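Local coordinates for malonyl CoA-acyl carrier protein transacylase (Staphylococcus aureus, PDB 3IM9) that transfers the malonyl group from malonyl-CoA to holo-acyl carrier protein, a step that supplies fatty acid biosynthesis, at residues R120-L125 against E216-Y221; A127-T132 against M211-E216; H277-G282 against K299-Q304; L82-N87 against E307-W312. All blocks are in the same frame, centred on the assembly; numbering follows the deposited sequence.

Contact 1 of 4, residues R120-L125 against E216-Y221; sequences RKRGQL and EDFSSY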
loop_
_atom_site.group_PDB
_atom_site.type_symbol
_atom_site.label_atom_id
_atom_site.label_comp_id
_atom_site.label_asym_id
_atom_site.label_seq_id
_atom_site.Cartn_x
_atom_site.Cartn_y
_atom_site.Cartn_z
ATOM N N ARG A 120 -5.603 6.954 -9.770
ATOM C CA ARG A 120 -5.111 8.177 -10.307
ATOM C C ARG A 120 -5.776 9.384 -9.611
ATOM O O ARG A 120 -5.061 10.348 -9.262
ATOM C CB ARG A 120 -5.389 8.180 -11.873
ATOM C CG ARG A 120 -5.179 9.561 -12.560
ATOM C CD ARG A 120 -3.731 9.936 -12.490
ATOM N NE ARG A 120 -3.471 11.008 -13.498
ATOM C CZ ARG A 120 -2.309 11.600 -13.637
ATOM N NH1 ARG A 120 -1.270 11.275 -12.837
ATOM N NH2 ARG A 120 -2.121 12.549 -14.619
ATOM N N LYS A 121 -7.127 9.367 -9.425
ATOM C CA LYS A 121 -7.724 10.468 -8.715
ATOM C C LYS A 121 -7.242 10.535 -7.244
ATOM O O LYS A 121 -6.987 11.626 -6.795
ATOM C CB LYS A 121 -9.282 10.255 -8.724
ATOM C CG LYS A 121 -10.084 11.422 -8.039
ATOM C CD LYS A 121 -9.982 12.730 -8.729
ATOM C CE LYS A 121 -10.860 12.749 -9.947
ATOM N NZ LYS A 121 -11.060 14.185 -10.491
ATOM N N ARG A 122 -7.103 9.385 -6.593
ATOM C CA ARG A 122 -6.614 9.357 -5.178
ATOM C C ARG A 122 -5.241 10.058 -5.095
ATOM O O ARG A 122 -5.047 10.929 -4.266
ATOM C CB ARG A 122 -6.420 7.890 -4.790
ATOM C CG ARG A 122 -6.097 7.700 -3.323
ATOM C CD ARG A 122 -6.055 6.214 -3.009
ATOM N NE ARG A 122 -5.698 5.903 -1.639
ATOM C CZ ARG A 122 -4.457 5.713 -1.218
ATOM N NH1 ARG A 122 -3.423 5.832 -2.040
ATOM N NH2 ARG A 122 -4.228 5.345 0.025
ATOM N N GLY A 123 -4.346 9.741 -6.050
ATOM C CA GLY A 123 -3.004 10.339 -6.076
ATOM C C GLY A 123 -3.070 11.842 -6.331
ATOM O O GLY A 123 -2.319 12.643 -5.711
ATOM N N GLN A 124 -3.937 12.270 -7.278
ATOM C CA GLN A 124 -4.015 13.713 -7.597
ATOM C C GLN A 124 -4.631 14.469 -6.404
ATOM O O GLN A 124 -4.106 15.518 -6.056
ATOM C CB GLN A 124 -4.957 13.977 -8.783
ATOM C CG GLN A 124 -4.379 13.419 -10.101
ATOM C CD GLN A 124 -5.388 13.575 -11.196
ATOM O OE1 GLN A 124 -6.590 13.180 -11.065
ATOM N NE2 GLN A 124 -4.931 14.188 -12.280
ATOM N N LEU A 125 -5.601 13.878 -5.738
ATOM C CA LEU A 125 -6.210 14.572 -4.590
ATOM C C LEU A 125 -5.197 14.633 -3.453
ATOM O O LEU A 125 -5.086 15.696 -2.767
ATOM C CB LEU A 125 -7.461 13.834 -4.116
ATOM C CG LEU A 125 -8.727 14.043 -4.910
ATOM C CD1 LEU A 125 -8.551 14.375 -6.358
ATOM C CD2 LEU A 125 -9.866 13.104 -4.549
ATOM N N GLU A 216 -14.430 14.334 0.956
ATOM C CA GLU A 216 -15.640 14.512 0.141
ATOM C C GLU A 216 -15.376 14.340 -1.347
ATOM O O GLU A 216 -16.217 13.692 -2.023
ATOM C CB GLU A 216 -16.280 15.907 0.360
ATOM C CG GLU A 216 -16.983 16.114 1.665
ATOM C CD GLU A 216 -17.057 17.626 1.950
ATOM O OE1 GLU A 216 -17.760 18.363 1.178
ATOM O OE2 GLU A 216 -16.330 18.069 2.892
ATOM N N ASP A 217 -14.300 14.902 -1.852
ATOM C CA ASP A 217 -13.993 14.816 -3.268
ATOM C C ASP A 217 -13.750 13.334 -3.664
ATOM O O ASP A 217 -14.214 12.841 -4.717
ATOM C CB ASP A 217 -12.741 15.626 -3.624
ATOM C CG ASP A 217 -13.011 17.150 -3.597
ATOM O OD1 ASP A 217 -14.193 17.542 -3.639
ATOM O OD2 ASP A 217 -12.057 17.959 -3.536
ATOM N N PHE A 218 -13.061 12.612 -2.792
ATOM C CA PHE A 218 -12.777 11.223 -3.099
ATOM C C PHE A 218 -14.046 10.367 -3.050
ATOM O O PHE A 218 -14.274 9.537 -3.971
ATOM C CB PHE A 218 -11.687 10.653 -2.180
ATOM C CG PHE A 218 -11.186 9.291 -2.630
ATOM C CD1 PHE A 218 -11.398 8.196 -1.850
ATOM C CD2 PHE A 218 -10.543 9.158 -3.878
ATOM C CE1 PHE A 218 -10.904 6.878 -2.229
ATOM C CE2 PHE A 218 -10.089 7.894 -4.305
ATOM C CZ PHE A 218 -10.253 6.769 -3.490
ATOM N N SER A 219 -14.868 10.535 -2.007
ATOM C CA SER A 219 -16.161 9.817 -1.927
ATOM C C SER A 219 -17.017 10.107 -3.114
ATOM O O SER A 219 -17.599 9.129 -3.645
ATOM C CB SER A 219 -16.970 10.162 -0.675
ATOM O OG SER A 219 -16.258 9.869 0.464
ATOM N N SER A 220 -17.037 11.352 -3.592
ATOM C CA SER A 220 -17.844 11.686 -4.756
ATOM C C SER A 220 -17.374 10.951 -6.026
ATOM O O SER A 220 -18.182 10.363 -6.807
ATOM C CB SER A 220 -17.835 13.182 -4.998
ATOM O OG SER A 220 -18.630 13.411 -6.133
ATOM N N TYR A 221 -16.086 10.951 -6.277
ATOM C CA TYR A 221 -15.549 10.273 -7.458
ATOM C C TYR A 221 -15.767 8.756 -7.442
ATOM O O TYR A 221 -16.095 8.190 -8.450
ATOM C CB TYR A 221 -14.045 10.551 -7.636
ATOM C CG TYR A 221 -13.495 10.107 -8.967
ATOM C CD1 TYR A 221 -13.906 10.687 -10.120
ATOM C CD2 TYR A 221 -12.567 9.093 -9.047
ATOM C CE1 TYR A 221 -13.395 10.283 -11.311
ATOM C CE2 TYR A 221 -12.039 8.695 -10.241
ATOM C CZ TYR A 221 -12.452 9.263 -11.375
ATOM O OH TYR A 221 -11.899 8.842 -12.540
#

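Contact 2 of 4, residues A127-T132 against M211-E216; sequences AQAFPT and MKVIEE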
loop_
_atom_site.group_PDB
_atom_site.type_symbol
_atom_site.label_atom_id
_atom_site.label_comp_id
_atom_site.label_asym_id
_atom_site.label_seq_id
_atom_site.Cartn_x
_atom_site.Cartn_y
_atom_site.Cartn_z
ATOM N N ALA A 127 -1.880 14.583 -3.694
ATOM C CA ALA A 127 -0.792 15.507 -4.145
ATOM C C ALA A 127 -1.213 16.982 -3.995
ATOM O O ALA A 127 -0.327 17.830 -3.711
ATOM C CB ALA A 127 -0.403 15.244 -5.579
ATOM N N GLN A 128 -2.495 17.278 -4.162
ATOM C CA GLN A 128 -3.014 18.662 -4.118
ATOM C C GLN A 128 -3.632 19.048 -2.818
ATOM O O GLN A 128 -4.102 20.203 -2.692
ATOM C CB GLN A 128 -4.055 18.848 -5.237
ATOM C CG GLN A 128 -3.432 18.572 -6.683
ATOM C CD GLN A 128 -4.507 18.478 -7.786
ATOM O OE1 GLN A 128 -5.576 19.076 -7.683
ATOM N NE2 GLN A 128 -4.223 17.716 -8.836
ATOM N N ALA A 129 -3.612 18.180 -1.810
ATOM C CA ALA A 129 -4.402 18.429 -0.613
ATOM C C ALA A 129 -3.875 19.687 0.116
ATOM O O ALA A 129 -4.690 20.537 0.613
ATOM C CB ALA A 129 -4.430 17.216 0.292
ATOM N N PHE A 130 -2.565 19.828 0.223
ATOM C CA PHE A 130 -1.956 20.962 0.962
ATOM C C PHE A 130 -0.835 21.551 0.127
ATOM O O PHE A 130 -0.150 20.847 -0.576
ATOM C CB PHE A 130 -1.402 20.508 2.324
ATOM C CG PHE A 130 -2.455 20.070 3.266
ATOM C CD1 PHE A 130 -2.854 18.720 3.293
ATOM C CD2 PHE A 130 -3.125 20.977 4.079
ATOM C CE1 PHE A 130 -3.855 18.292 4.144
ATOM C CE2 PHE A 130 -4.157 20.567 4.934
ATOM C CZ PHE A 130 -4.515 19.190 4.985
ATOM N N PRO A 131 -0.643 22.884 0.226
ATOM C CA PRO A 131 0.487 23.475 -0.425
ATOM C C PRO A 131 1.820 22.939 0.073
ATOM O O PRO A 131 1.896 22.449 1.237
ATOM C CB PRO A 131 0.335 24.961 -0.042
ATOM C CG PRO A 131 -1.047 25.127 0.605
ATOM C CD PRO A 131 -1.416 23.764 1.104
ATOM N N THR A 132 2.853 23.045 -0.749
ATOM C CA THR A 132 4.209 22.585 -0.404
ATOM C C THR A 132 4.607 23.194 0.942
ATOM O O THR A 132 4.424 24.421 1.202
ATOM C CB THR A 132 5.285 23.046 -1.450
ATOM O OG1 THR A 132 4.903 22.533 -2.728
ATOM C CG2 THR A 132 6.616 22.407 -1.143
ATOM N N MET A 211 -5.868 14.593 6.389
ATOM C CA MET A 211 -6.327 14.227 5.049
ATOM C C MET A 211 -7.867 14.177 4.954
ATOM O O MET A 211 -8.399 13.911 3.883
ATOM C CB MET A 211 -5.724 12.888 4.654
ATOM C CG MET A 211 -4.141 12.940 4.564
ATOM S SD MET A 211 -3.547 14.279 3.494
ATOM C CE MET A 211 -4.208 13.737 1.828
ATOM N N LYS A 212 -8.560 14.463 6.074
ATOM C CA LYS A 212 -10.038 14.605 5.927
ATOM C C LYS A 212 -10.412 15.652 4.910
ATOM O O LYS A 212 -11.530 15.602 4.336
ATOM C CB LYS A 212 -10.628 14.932 7.293
ATOM C CG LYS A 212 -10.648 13.695 8.114
ATOM C CD LYS A 212 -11.041 14.046 9.580
ATOM C CE LYS A 212 -10.909 12.826 10.571
ATOM N NZ LYS A 212 -11.278 13.160 12.021
ATOM N N VAL A 213 -9.517 16.579 4.567
ATOM C CA VAL A 213 -9.804 17.640 3.575
ATOM C C VAL A 213 -10.166 17.082 2.205
ATOM O O VAL A 213 -10.794 17.835 1.414
ATOM C CB VAL A 213 -8.679 18.719 3.429
ATOM C CG1 VAL A 213 -8.534 19.484 4.732
ATOM C CG2 VAL A 213 -7.384 18.103 2.915
ATOM N N ILE A 214 -9.762 15.840 1.891
ATOM C CA ILE A 214 -10.067 15.289 0.550
ATOM C C ILE A 214 -11.135 14.197 0.584
ATOM O O ILE A 214 -11.454 13.628 -0.460
ATOM C CB ILE A 214 -8.795 14.723 -0.158
ATOM C CG1 ILE A 214 -8.183 13.545 0.601
ATOM C CG2 ILE A 214 -7.795 15.892 -0.458
ATOM C CD1 ILE A 214 -7.151 12.720 -0.292
ATOM N N GLU A 215 -11.696 13.948 1.755
ATOM C CA GLU A 215 -12.727 12.885 1.930
ATOM C C GLU A 215 -13.899 13.122 0.981
ATOM O O GLU A 215 -14.340 12.191 0.264
ATOM C CB GLU A 215 -13.242 12.873 3.408
ATOM C CG GLU A 215 -14.447 12.004 3.603
ATOM C CD GLU A 215 -14.811 11.866 5.082
ATOM O OE1 GLU A 215 -15.520 10.904 5.403
ATOM O OE2 GLU A 215 -14.379 12.724 5.896
ATOM N N GLU A 216 -14.430 14.334 0.956
ATOM C CA GLU A 216 -15.640 14.512 0.141
ATOM C C GLU A 216 -15.376 14.340 -1.347
ATOM O O GLU A 216 -16.217 13.692 -2.023
ATOM C CB GLU A 216 -16.280 15.907 0.360
ATOM C CG GLU A 216 -16.983 16.114 1.665
ATOM C CD GLU A 216 -17.057 17.626 1.950
ATOM O OE1 GLU A 216 -17.760 18.363 1.178
ATOM O OE2 GLU A 216 -16.330 18.069 2.892
#

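Contact 3 of 4, residues H277-G282 against K299-Q304; sequences HFIEIG and KLTSIQ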
loop_
_atom_site.group_PDB
_atom_site.type_symbol
_atom_site.label_atom_id
_atom_site.label_comp_id
_atom_site.label_asym_id
_atom_site.label_seq_id
_atom_site.Cartn_x
_atom_site.Cartn_y
_atom_site.Cartn_z
ATOM N N HIS A 277 1.932 -18.418 4.472
ATOM C CA HIS A 277 2.684 -18.132 3.236
ATOM C C HIS A 277 2.080 -16.815 2.680
ATOM O O HIS A 277 0.889 -16.675 2.464
ATOM C CB HIS A 277 2.431 -19.264 2.212
ATOM C CG HIS A 277 3.283 -19.149 0.950
ATOM N ND1 HIS A 277 3.080 -19.930 -0.182
ATOM C CD2 HIS A 277 4.352 -18.346 0.656
ATOM C CE1 HIS A 277 3.977 -19.603 -1.103
ATOM N NE2 HIS A 277 4.751 -18.640 -0.624
ATOM N N PHE A 278 2.973 -15.827 2.552
ATOM C CA PHE A 278 2.583 -14.557 1.956
ATOM C C PHE A 278 3.350 -14.448 0.632
ATOM O O PHE A 278 4.577 -14.572 0.604
ATOM C CB PHE A 278 3.042 -13.404 2.883
ATOM C CG PHE A 278 2.262 -13.332 4.185
ATOM C CD1 PHE A 278 2.735 -14.056 5.328
ATOM C CD2 PHE A 278 1.130 -12.574 4.244
ATOM C CE1 PHE A 278 2.003 -13.985 6.539
ATOM C CE2 PHE A 278 0.381 -12.459 5.466
ATOM C CZ PHE A 278 0.851 -13.189 6.591
ATOM N N ILE A 279 2.641 -14.056 -0.386
ATOM C CA ILE A 279 3.198 -13.876 -1.741
ATOM C C ILE A 279 3.002 -12.398 -2.051
ATOM O O ILE A 279 1.900 -11.914 -2.294
ATOM C CB ILE A 279 2.455 -14.691 -2.726
ATOM C CG1 ILE A 279 2.594 -16.199 -2.332
ATOM C CG2 ILE A 279 3.091 -14.501 -4.190
ATOM C CD1 ILE A 279 1.792 -17.169 -3.361
ATOM N N GLU A 280 4.169 -11.710 -2.111
ATOM C CA GLU A 280 4.207 -10.262 -2.526
ATOM C C GLU A 280 4.302 -10.148 -4.033
ATOM O O GLU A 280 5.082 -10.873 -4.693
ATOM C CB GLU A 280 5.372 -9.641 -1.805
ATOM C CG GLU A 280 5.393 -8.066 -2.034
ATOM C CD GLU A 280 6.469 -7.406 -1.228
ATOM O OE1 GLU A 280 7.339 -8.050 -0.599
ATOM O OE2 GLU A 280 6.381 -6.142 -1.189
ATOM N N ILE A 281 3.472 -9.295 -4.620
ATOM C CA ILE A 281 3.385 -9.223 -6.092
ATOM C C ILE A 281 3.482 -7.719 -6.462
ATOM O O ILE A 281 2.577 -6.904 -6.158
ATOM C CB ILE A 281 2.022 -9.803 -6.597
ATOM C CG1 ILE A 281 1.989 -11.274 -6.136
ATOM C CG2 ILE A 281 1.893 -9.622 -8.139
ATOM C CD1 ILE A 281 0.557 -11.907 -6.454
ATOM N N GLY A 282 4.612 -7.363 -7.132
ATOM C CA GLY A 282 4.848 -5.933 -7.402
ATOM C C GLY A 282 6.361 -5.776 -7.456
ATOM O O GLY A 282 7.123 -6.694 -7.283
ATOM N N LYS A 299 6.332 -18.381 5.554
ATOM C CA LYS A 299 7.050 -18.421 4.280
ATOM C C LYS A 299 6.772 -17.152 3.443
ATOM O O LYS A 299 5.641 -16.693 3.448
ATOM C CB LYS A 299 6.577 -19.611 3.452
ATOM C CG LYS A 299 7.200 -19.747 2.046
ATOM C CD LYS A 299 6.705 -21.056 1.421
ATOM C CE LYS A 299 7.291 -21.300 0.027
ATOM N NZ LYS A 299 8.796 -21.242 0.013
ATOM N N LEU A 300 7.813 -16.629 2.779
ATOM C CA LEU A 300 7.670 -15.407 1.990
ATOM C C LEU A 300 8.111 -15.665 0.580
ATOM O O LEU A 300 9.198 -16.221 0.370
ATOM C CB LEU A 300 8.541 -14.286 2.634
ATOM C CG LEU A 300 8.102 -13.912 4.071
ATOM C CD1 LEU A 300 9.179 -13.067 4.814
ATOM C CD2 LEU A 300 6.673 -13.340 4.127
ATOM N N THR A 301 7.255 -15.370 -0.387
ATOM C CA THR A 301 7.590 -15.416 -1.783
ATOM C C THR A 301 7.434 -14.037 -2.393
ATOM O O THR A 301 6.449 -13.361 -2.088
ATOM C CB THR A 301 6.644 -16.399 -2.512
ATOM O OG1 THR A 301 6.897 -17.731 -1.964
ATOM C CG2 THR A 301 6.917 -16.379 -4.041
ATOM N N SER A 302 8.396 -13.634 -3.252
ATOM C CA SER A 302 8.251 -12.340 -3.931
ATOM C C SER A 302 8.162 -12.589 -5.441
ATOM O O SER A 302 9.051 -13.311 -5.981
ATOM C CB SER A 302 9.460 -11.412 -3.613
ATOM O OG SER A 302 9.530 -10.365 -4.584
ATOM N N ILE A 303 7.156 -12.000 -6.098
ATOM C CA ILE A 303 6.968 -12.017 -7.565
ATOM C C ILE A 303 7.172 -10.613 -8.087
ATOM O O ILE A 303 6.322 -9.737 -7.811
ATOM C CB ILE A 303 5.566 -12.574 -7.995
ATOM C CG1 ILE A 303 5.304 -13.911 -7.315
ATOM C CG2 ILE A 303 5.406 -12.619 -9.521
ATOM C CD1 ILE A 303 6.154 -14.983 -7.745
ATOM N N GLN A 304 8.300 -10.402 -8.763
ATOM C CA GLN A 304 8.693 -9.043 -9.241
ATOM C C GLN A 304 8.806 -9.004 -10.770
ATOM O O GLN A 304 8.506 -7.981 -11.387
ATOM C CB GLN A 304 10.034 -8.615 -8.632
ATOM C CG GLN A 304 10.019 -8.479 -7.129
ATOM C CD GLN A 304 11.360 -8.122 -6.586
ATOM O OE1 GLN A 304 11.814 -8.686 -5.575
ATOM N NE2 GLN A 304 11.954 -7.143 -7.156
HETATM O O HOH W 1 7.442 -8.629 -4.819
#

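Contact 4 of 4, residues L82-N87 against E307-W312; sequences LAALKN and EDVKGW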
loop_
_atom_site.group_PDB
_atom_site.type_symbol
_atom_site.label_atom_id
_atom_site.label_comp_id
_atom_site.label_asym_id
_atom_site.label_seq_id
_atom_site.Cartn_x
_atom_site.Cartn_y
_atom_site.Cartn_z
ATOM N N LEU A 82 -0.206 -10.040 -11.651
ATOM C CA LEU A 82 -1.307 -10.883 -11.194
ATOM C C LEU A 82 -2.000 -11.560 -12.388
ATOM O O LEU A 82 -2.266 -12.752 -12.292
ATOM C CB LEU A 82 -2.253 -9.986 -10.315
ATOM C CG LEU A 82 -3.398 -10.778 -9.688
ATOM C CD1 LEU A 82 -2.842 -11.603 -8.590
ATOM C CD2 LEU A 82 -4.268 -9.732 -9.137
ATOM N N ALA A 83 -2.221 -10.832 -13.491
ATOM C CA ALA A 83 -3.007 -11.355 -14.661
ATOM C C ALA A 83 -2.139 -12.496 -15.276
ATOM O O ALA A 83 -2.720 -13.407 -15.854
ATOM C CB ALA A 83 -3.245 -10.246 -15.609
ATOM N N ALA A 84 -0.809 -12.466 -15.147
ATOM C CA ALA A 84 0.091 -13.443 -15.806
ATOM C C ALA A 84 0.232 -14.704 -14.989
ATOM O O ALA A 84 0.705 -15.728 -15.519
ATOM C CB ALA A 84 1.471 -12.849 -16.093
ATOM N N LEU A 85 -0.053 -14.665 -13.677
ATOM C CA LEU A 85 0.115 -15.791 -12.794
ATOM C C LEU A 85 -1.033 -16.807 -12.912
ATOM O O LEU A 85 -2.248 -16.461 -12.836
ATOM C CB LEU A 85 0.210 -15.308 -11.329
ATOM C CG LEU A 85 1.511 -14.533 -11.047
ATOM C CD1 LEU A 85 1.365 -13.749 -9.751
ATOM C CD2 LEU A 85 2.638 -15.609 -10.874
ATOM N N LYS A 86 -0.615 -18.054 -13.026
ATOM C CA LYS A 86 -1.553 -19.211 -13.074
ATOM C C LYS A 86 -1.745 -19.884 -11.713
ATOM O O LYS A 86 -0.791 -20.087 -10.951
ATOM C CB LYS A 86 -1.055 -20.261 -14.091
ATOM C CG LYS A 86 -1.265 -19.931 -15.542
ATOM C CD LYS A 86 -0.820 -21.139 -16.458
ATOM C CE LYS A 86 0.118 -20.736 -17.646
ATOM N NZ LYS A 86 -0.434 -19.673 -18.571
ATOM N N ASN A 87 -3.017 -20.263 -11.452
ATOM C CA ASN A 87 -3.417 -20.948 -10.229
ATOM C C ASN A 87 -2.845 -20.349 -9.003
ATOM O O ASN A 87 -2.142 -20.996 -8.179
ATOM C CB ASN A 87 -3.021 -22.408 -10.318
ATOM C CG ASN A 87 -3.873 -23.130 -11.292
ATOM O OD1 ASN A 87 -5.121 -23.011 -11.270
ATOM N ND2 ASN A 87 -3.233 -23.855 -12.183
ATOM N N GLU A 307 10.382 -13.449 -15.154
ATOM C CA GLU A 307 11.020 -14.711 -14.783
ATOM C C GLU A 307 10.426 -15.312 -13.502
ATOM O O GLU A 307 10.262 -16.548 -13.395
ATOM C CB GLU A 307 12.560 -14.602 -14.626
ATOM C CG GLU A 307 13.229 -14.283 -15.968
ATOM C CD GLU A 307 13.006 -15.382 -16.979
ATOM O OE1 GLU A 307 13.461 -16.511 -16.703
ATOM O OE2 GLU A 307 12.422 -15.085 -18.029
ATOM N N ASP A 308 10.052 -14.475 -12.526
ATOM C CA ASP A 308 9.397 -14.997 -11.342
ATOM C C ASP A 308 8.020 -15.574 -11.686
ATOM O O ASP A 308 7.657 -16.573 -11.089
ATOM C CB ASP A 308 9.119 -13.866 -10.326
ATOM C CG ASP A 308 10.421 -13.296 -9.718
ATOM O OD1 ASP A 308 11.437 -14.004 -9.698
ATOM O OD2 ASP A 308 10.448 -12.134 -9.277
ATOM N N VAL A 309 7.283 -14.885 -12.554
ATOM C CA VAL A 309 5.971 -15.394 -13.052
ATOM C C VAL A 309 6.181 -16.779 -13.720
ATOM O O VAL A 309 5.437 -17.698 -13.440
ATOM C CB VAL A 309 5.358 -14.452 -14.048
ATOM C CG1 VAL A 309 4.054 -15.040 -14.753
ATOM C CG2 VAL A 309 4.967 -13.105 -13.325
ATOM N N LYS A 310 7.177 -16.893 -14.594
ATOM C CA LYS A 310 7.427 -18.176 -15.268
ATOM C C LYS A 310 7.791 -19.222 -14.248
ATOM O O LYS A 310 7.326 -20.391 -14.354
ATOM C CB LYS A 310 8.536 -17.989 -16.284
ATOM C CG LYS A 310 8.146 -17.218 -17.504
ATOM C CD LYS A 310 9.442 -16.994 -18.368
ATOM C CE LYS A 310 9.221 -16.239 -19.639
ATOM N NZ LYS A 310 10.569 -15.999 -20.360
ATOM N N GLY A 311 8.610 -18.903 -13.254
ATOM C CA GLY A 311 8.994 -19.876 -12.283
ATOM C C GLY A 311 7.756 -20.350 -11.497
ATOM O O GLY A 311 7.631 -21.542 -11.198
ATOM N N TRP A 312 6.869 -19.435 -11.085
ATOM C CA TRP A 312 5.645 -19.817 -10.366
ATOM C C TRP A 312 4.792 -20.681 -11.299
ATOM O O TRP A 312 4.281 -21.745 -10.863
ATOM C CB TRP A 312 4.850 -18.560 -9.880
ATOM C CG TRP A 312 3.496 -18.951 -9.263
ATOM C CD1 TRP A 312 2.325 -19.080 -9.907
ATOM C CD2 TRP A 312 3.256 -19.203 -7.893
ATOM N NE1 TRP A 312 1.329 -19.477 -9.020
ATOM C CE2 TRP A 312 1.886 -19.570 -7.778
ATOM C CE3 TRP A 312 4.076 -19.265 -6.759
ATOM C CZ2 TRP A 312 1.318 -19.905 -6.586
ATOM C CZ3 TRP A 312 3.502 -19.630 -5.555
ATOM C CH2 TRP A 312 2.153 -19.972 -5.498
#

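Contact 1 of 4, residues R120-L125 against E216-Y221
Lys121 lays its aliphatic chain over one face of the Tyr221 ring. CE sits over the middle of the ring, 3.7 Å from the centroid and 13° off the normal, a CH-pi contact. Nearer the backbone, Lys121 CB lies 3.5 Å from Tyr221 CD2. The chain starts with CG opposite the backbone N (chi1 -177°) and then bends twice, which folds it onto the ring. The ammonium group makes an off-centre cation-pi contact, with Lys121 NZ 4.9 Å from the Tyr221 centroid. Phe225 meets the Tyr221 ring edge-to-face.

The apolar contacts centre on Phe218. Leu125 CD2 reaches the edge of the Phe218 ring near its plane and lies 3.9 Å from Phe218 CB. The same methyl is 3.9 Å from Asp217 CB. Arg122 CB touches Phe218 CE2 at 3.7 Å, and the extended chain of Arg122 then runs on past the ring.

No hydrogen bond links the segments. The guanidinium of Arg122 is held by other residues. NH1 bonds to Gln71, and NH2 bonds to Gln256 and to Ser97, the probable nucleophile. Arg122 also belongs to the calcium site with Tyr101, Met253 and Gln256.

The two helices run nearly antiparallel, 167° between directions, with axes 10.4 Å apart. This is side-chain packing of an antiparallel helix pair beside the acyltransferase active site.

Contact 2 of 4, residues A127-T132 against M211-E216
Met211 SD approaches the Phe130 ring at its edge, the one contact here that is not purely between hydrocarbon groups. The sulfur lies 5.4 Å from the ring centroid and 86° off the normal, so it is nearly in the ring plane. Its nearest ring atom is Phe130 CE1, at 4.1 Å. This is a Met-aromatic contact. The Met211 side chain starts out pointing away from the other segment, but bends at chi2 (-53°) and chi3 (-65°) bring its end back.

The bent end places Met211 CE 3.8 Å from Ala129 CB. That small methyl is also met by Ile214 CG2 at 3.7 Å and by Val213 CG2 at 4.0 Å. Three side chains of 211-216 therefore converge on one alanine. Val213 CG2 has a second partner, Phe130 CZ, at 3.7 Å. It approaches the ring obliquely. No hydrogen bond crosses between the segments.

Pro205 and Leu210 also touch Phe130, and Phe206 touches Met211. Met126 of helix 112-128 packs on both Met211 and Ile214. The contact thus joins the chain at the C-terminal end of helix 112-128 to the turn that leads into helix 215-222.

Contact 3 of 4, residues H277-G282 against K299-Q304
The His277 ring lies between two aliphatic groups. Lys299 CD covers one face over its centre, 3.7 Å from the centroid. Ile279 CG1 lies over the opposite face, toward the rim. Two oxygens, Lys299 O and Thr301 OG1, lie at the edge in the ring plane. The second is hydrogen-bonded: His277 NE2 and Thr301 OG1 are 2.7 Å apart, nearly straight at 170°. Chi1 of -174° turns the imidazole across to the neighbouring strand, where this bond fixes its rotation.

The backbones form a regular parallel ladder with five hydrogen bonds. Phe278 N to Lys299 O is 2.9 Å, and Ile303 N to Glu280 O is 2.7 Å. Gly282 N to Ile303 O, 3.0 Å, closes the row. On the face of Glu280 and Ser302, a water is hydrogen-bonded to both Ser302 OG and Gly282 O.

Ile279 and Ile303 meet on the same sheet face as His277, with Ile279 CG2 3.9 Å from Ile303 CG1. On the other face, Phe278 CB and Leu300 CD2 are 3.8 Å apart. Glu280 turns its carboxylate to Ser288 and to the backbone N of Leu287.

Helix 286-294 links the two strands and packs on Phe278 and Leu300. The arrangement is a beta-alpha-beta unit at the edge of the parallel four-stranded sheet, with 299-303 as an outermost strand.

Contact 4 of 4, residues L82-N87 against E307-W312
Trp312 NE1 donates a hydrogen bond to Lys86 O at 2.9 Å. The N-H...O angle is 139°, so the bond is clearly bent. The oxygen lies close to the indole plane and meets the ring at its edge. The donor is tilted 21° from the carbonyl plane. Asn87 O also lies at this edge.

The contact joins the C-terminal end of helix 67-84, and the loop that follows it, to the last helix of the modelled chain, 306-312. It lies beside the parallel sheet of the acyltransferase fold. Ile281 of strand 275-281 touches Leu85, while Ile279 of the same strand touches Trp312. Ile303 of the edge strand packs on Val309.

Leu85 and Trp312 carry much of the apolar part. Their side chains cross at about a right angle, and Leu85 CD2 is 3.6 Å from Trp312 CD1. A chi1 of 174°, trans to the backbone N, carries the Trp312 indole across to the other segment. One helical turn earlier, Val309 reaches the end of helix 67-84. Its CG1 branch does the touching, and Leu85 CD2 lies 4.2 Å from it.

Ala84 completes the packing through its methyl and its backbone carbonyl. Val309 CG1 is 3.6 Å from Ala84 CB and 3.5 Å from Ala84 O.

Overall arrangement
The four contacts form two pairs. Contacts 1 and 2 share Glu216 and draw on the same two helices and the chain next to them, with centres 9 Å apart. Leu125 O and Ile214 CG2, 3.6 Å apart, join them. Contacts 3 and 4 have centres 11 Å apart. Ile279 CD1 meets Trp312 CH2 at 3.5 Å, so the last helix packs on the sheet. The pairs lie well apart: the centres of contacts 1 and 3 are about 29 Å from each other. Contact 1 is nearest the probable active site, Ser97 and His207. The Arg122 side chain is about 3 Å from the Ser97 side chain and from the bound calcium ion. Met211 of contact 2 lies about 6 Å from His207, between side chains. Contacts 3 and 4 are remote from these sites.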